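Local coordinates for protein acyl-CoA dehydrogenase (Mycobacterium thermoresistibile, PDB 3NF4) that probably catalyses the FAD-dependent alpha,beta-dehydrogenation of an acyl-CoA thioester, as in other acyl-CoA dehydrogenases, at residues 39-42 with 43-47. Residues are numbered along the deposited sequence; the frame is centred on the assembly and turned at random.
Sequences VDRH and EKDET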
ATOM      1  N   VAL A  39       7.316 -29.993 -15.898  1.00 57.36           N
ATOM      2  CA  VAL A  39       7.833 -28.811 -15.191  1.00 55.43           C
ATOM      3  C   VAL A  39       8.049 -28.986 -13.672  1.00 55.41           C
ATOM      4  O   VAL A  39       9.095 -28.555 -13.141  1.00 54.46           O
ATOM      5  CB  VAL A  39       7.042 -27.504 -15.525  1.00 54.75           C
ATOM      6  CG1 VAL A  39       5.546 -27.620 -15.183  1.00 52.69           C
ATOM      7  CG2 VAL A  39       7.667 -26.286 -14.826  1.00 52.97           C
ATOM      8  N   ASP A  40       7.090 -29.612 -12.985  1.00 55.97           N
ATOM      9  CA  ASP A  40       7.175 -29.804 -11.532  1.00 56.36           C
ATOM     10  C   ASP A  40       8.381 -30.660 -11.132  1.00 56.42           C
ATOM     11  O   ASP A  40       9.039 -30.401 -10.131  1.00 54.68           O
ATOM     12  CB  ASP A  40       5.888 -30.427 -10.973  1.00 57.41           C
ATOM     13  CG  ASP A  40       4.662 -29.486 -11.065  1.00 61.55           C
ATOM     14  OD1 ASP A  40       4.801 -28.249 -11.253  1.00 63.35           O
ATOM     15  OD2 ASP A  40       3.522 -29.998 -10.939  1.00 66.51           O
ATOM     16  N   ARG A  41       8.681 -31.665 -11.942  1.00 57.22           N
ATOM     17  CA  ARG A  41       9.764 -32.587 -11.617  1.00 57.85           C
ATOM     18  C   ARG A  41      11.151 -31.991 -11.878  1.00 56.26           C
ATOM     19  O   ARG A  41      12.075 -32.230 -11.119  1.00 56.56           O
ATOM     20  CB  ARG A  41       9.573 -33.926 -12.357  1.00 59.21           C
ATOM     21  CG  ARG A  41      10.681 -34.946 -12.145  1.00 64.14           C
ATOM     22  CD  ARG A  41      10.865 -35.300 -10.647  1.00 71.19           C
ATOM     23  NE  ARG A  41      10.213 -36.554 -10.282  1.00 77.45           N
ATOM     24  CZ  ARG A  41      10.857 -37.695 -10.031  1.00 81.33           C
ATOM     25  NH1 ARG A  41      12.192 -37.754 -10.079  1.00 81.26           N
ATOM     26  NH2 ARG A  41      10.158 -38.784  -9.722  1.00 83.76           N
ATOM     27  N   HIS A  42      11.292 -31.234 -12.952  1.00 55.71           N
ATOM     28  CA  HIS A  42      12.552 -30.600 -13.264  1.00 55.64           C
ATOM     29  C   HIS A  42      12.878 -29.425 -12.337  1.00 54.74           C
ATOM     30  O   HIS A  42      14.049 -29.177 -12.051  1.00 53.92           O
ATOM     31  CB  HIS A  42      12.561 -30.109 -14.697  1.00 56.40           C
ATOM     32  CG  HIS A  42      12.934 -31.155 -15.697  1.00 59.67           C
ATOM     33  ND1 HIS A  42      14.192 -31.718 -15.752  1.00 61.18           N
ATOM     34  CD2 HIS A  42      12.218 -31.727 -16.696  1.00 61.24           C
ATOM     35  CE1 HIS A  42      14.229 -32.605 -16.736  1.00 64.11           C
ATOM     36  NE2 HIS A  42      13.042 -32.633 -17.318  1.00 63.19           N
ATOM     37  N   GLU A  43      11.858 -28.695 -11.894  1.00 53.59           N
ATOM     38  CA  GLU A  43      12.098 -27.603 -10.965  1.00 53.51           C
ATOM     39  C   GLU A  43      12.431 -28.151  -9.579  1.00 54.13           C
ATOM     40  O   GLU A  43      13.269 -27.601  -8.875  1.00 53.11           O
ATOM     41  CB  GLU A  43      10.920 -26.612 -10.905  1.00 51.75           C
ATOM     42  CG  GLU A  43      10.872 -25.594 -12.055  1.00 50.91           C
ATOM     43  CD  GLU A  43      12.054 -24.620 -12.085  1.00 52.08           C
ATOM     44  OE1 GLU A  43      12.588 -24.254 -10.998  1.00 52.39           O
ATOM     45  OE2 GLU A  43      12.464 -24.224 -13.204  1.00 50.92           O
ATOM     46  N   LYS A  44      11.774 -29.245  -9.208  1.00 56.18           N
ATOM     47  CA  LYS A  44      12.027 -29.903  -7.928  1.00 58.07           C
ATOM     48  C   LYS A  44      13.433 -30.543  -7.867  1.00 58.86           C
ATOM     49  O   LYS A  44      14.095 -30.444  -6.844  1.00 57.46           O
ATOM     50  CB  LYS A  44      10.948 -30.951  -7.618  1.00 58.66           C
ATOM     51  CG  LYS A  44      11.222 -31.749  -6.331  1.00 63.22           C
ATOM     52  CD  LYS A  44      10.436 -33.066  -6.299  1.00 68.78           C
ATOM     53  CE  LYS A  44      10.647 -33.839  -4.968  1.00 71.43           C
ATOM     54  NZ  LYS A  44      11.988 -34.517  -4.838  1.00 71.35           N
ATOM     55  N   ASP A  45      13.853 -31.201  -8.965  1.00 60.68           N
ATOM     56  CA  ASP A  45      15.165 -31.885  -9.050  1.00 61.94           C
ATOM     57  C   ASP A  45      16.321 -30.956  -9.400  1.00 61.58           C
ATOM     58  O   ASP A  45      17.468 -31.323  -9.179  1.00 61.67           O
ATOM     59  CB  ASP A  45      15.148 -33.003 -10.090  1.00 63.44           C
ATOM     60  CG  ASP A  45      14.403 -34.251  -9.622  1.00 66.77           C
ATOM     61  OD1 ASP A  45      14.261 -34.453  -8.397  1.00 68.08           O
ATOM     62  OD2 ASP A  45      13.976 -35.048 -10.502  1.00 70.95           O
ATOM     63  N   GLU A  46      16.003 -29.773  -9.949  1.00 60.90           N
ATOM     64  CA  GLU A  46      16.986 -28.762 -10.412  1.00 60.76           C
ATOM     65  C   GLU A  46      17.822 -29.251 -11.608  1.00 61.92           C
ATOM     66  O   GLU A  46      19.037 -29.076 -11.666  1.00 62.53           O
ATOM     67  CB  GLU A  46      17.839 -28.186  -9.247  1.00 59.60           C
ATOM     68  CG  GLU A  46      16.976 -27.751  -8.040  1.00 59.31           C
ATOM     69  CD  GLU A  46      17.684 -26.871  -6.980  1.00 60.98           C
ATOM     70  OE1 GLU A  46      18.744 -26.266  -7.265  1.00 62.73           O
ATOM     71  OE2 GLU A  46      17.164 -26.775  -5.842  1.00 58.68           O
ATOM     72  N   THR A  47      17.146 -29.858 -12.577  1.00 62.66           N
ATOM     73  CA  THR A  47      17.817 -30.415 -13.750  1.00 63.68           C
ATOM     74  C   THR A  47      17.419 -29.709 -15.043  1.00 64.01           C
ATOM     75  O   THR A  47      16.347 -29.122 -15.128  1.00 63.74           O
ATOM     76  CB  THR A  47      17.538 -31.930 -13.899  1.00 64.47           C
ATOM     77  OG1 THR A  47      16.126 -32.173 -13.860  1.00 62.66           O
ATOM     78  CG2 THR A  47      18.271 -32.752 -12.778  1.00 65.04           C
TER
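Val39 O accepts a hydrogen bond from Glu43 N at 3.0 Å, an i to i+4 bond of the short helix 39-45 in the N-terminal domain. The side chains meet loosely on the buried side, through Val39 CG2 and Glu43 CG. Asp40 O accepts the next such bond, from Lys44 N. The Asp40 carboxylate is engaged elsewhere, in salt bridges from OD1 to Arg356 and Arg359.

Arg41 O continues the series with Asp45 N. The Arg41 side chain also reaches Asp45, on the exposed side. CG starts anti to the backbone N (chi1 177°), and bends at chi2 and chi3 bring both CD and NH1 to OD2 of Asp45. Arg41 NH1 donates to Asp45 OD2 at 3.3 Å in a nearly straight salt bridge, with 172° at the hydrogen. The oxygen lies in the guanidinium plane and uses its syn lone pair, yet the two planar groups stand almost perpendicular. Arg41 CD also lies 3.1 Å from the same OD2.

His42 O receives two NH groups where the helix ends. Thr47 N bonds to it at 3.2 Å in the carbonyl plane, while the bond from Glu46 N is weak. Glu46 has positive phi (66°), and the chain leaves the helix there in a Schellman-like C-cap. The His42 ring edge meets the Thr47 hydroxyl, with ND1 2.7 Å from OG1. This hydrogen bond ties the ring, in the last turn, to the loop that follows.

The Glu43 side chain, about 11 Å from FAD, bonds through OE1 to His213 N and through OE2 to Ala214 N and Trp91 NE1, while Glu46 OE2 forms a salt bridge with Arg353 of the second subunit. The helix thus rests, through Val39 and Glu43, on helix 357-367 and on the loops carrying Trp91 and His213.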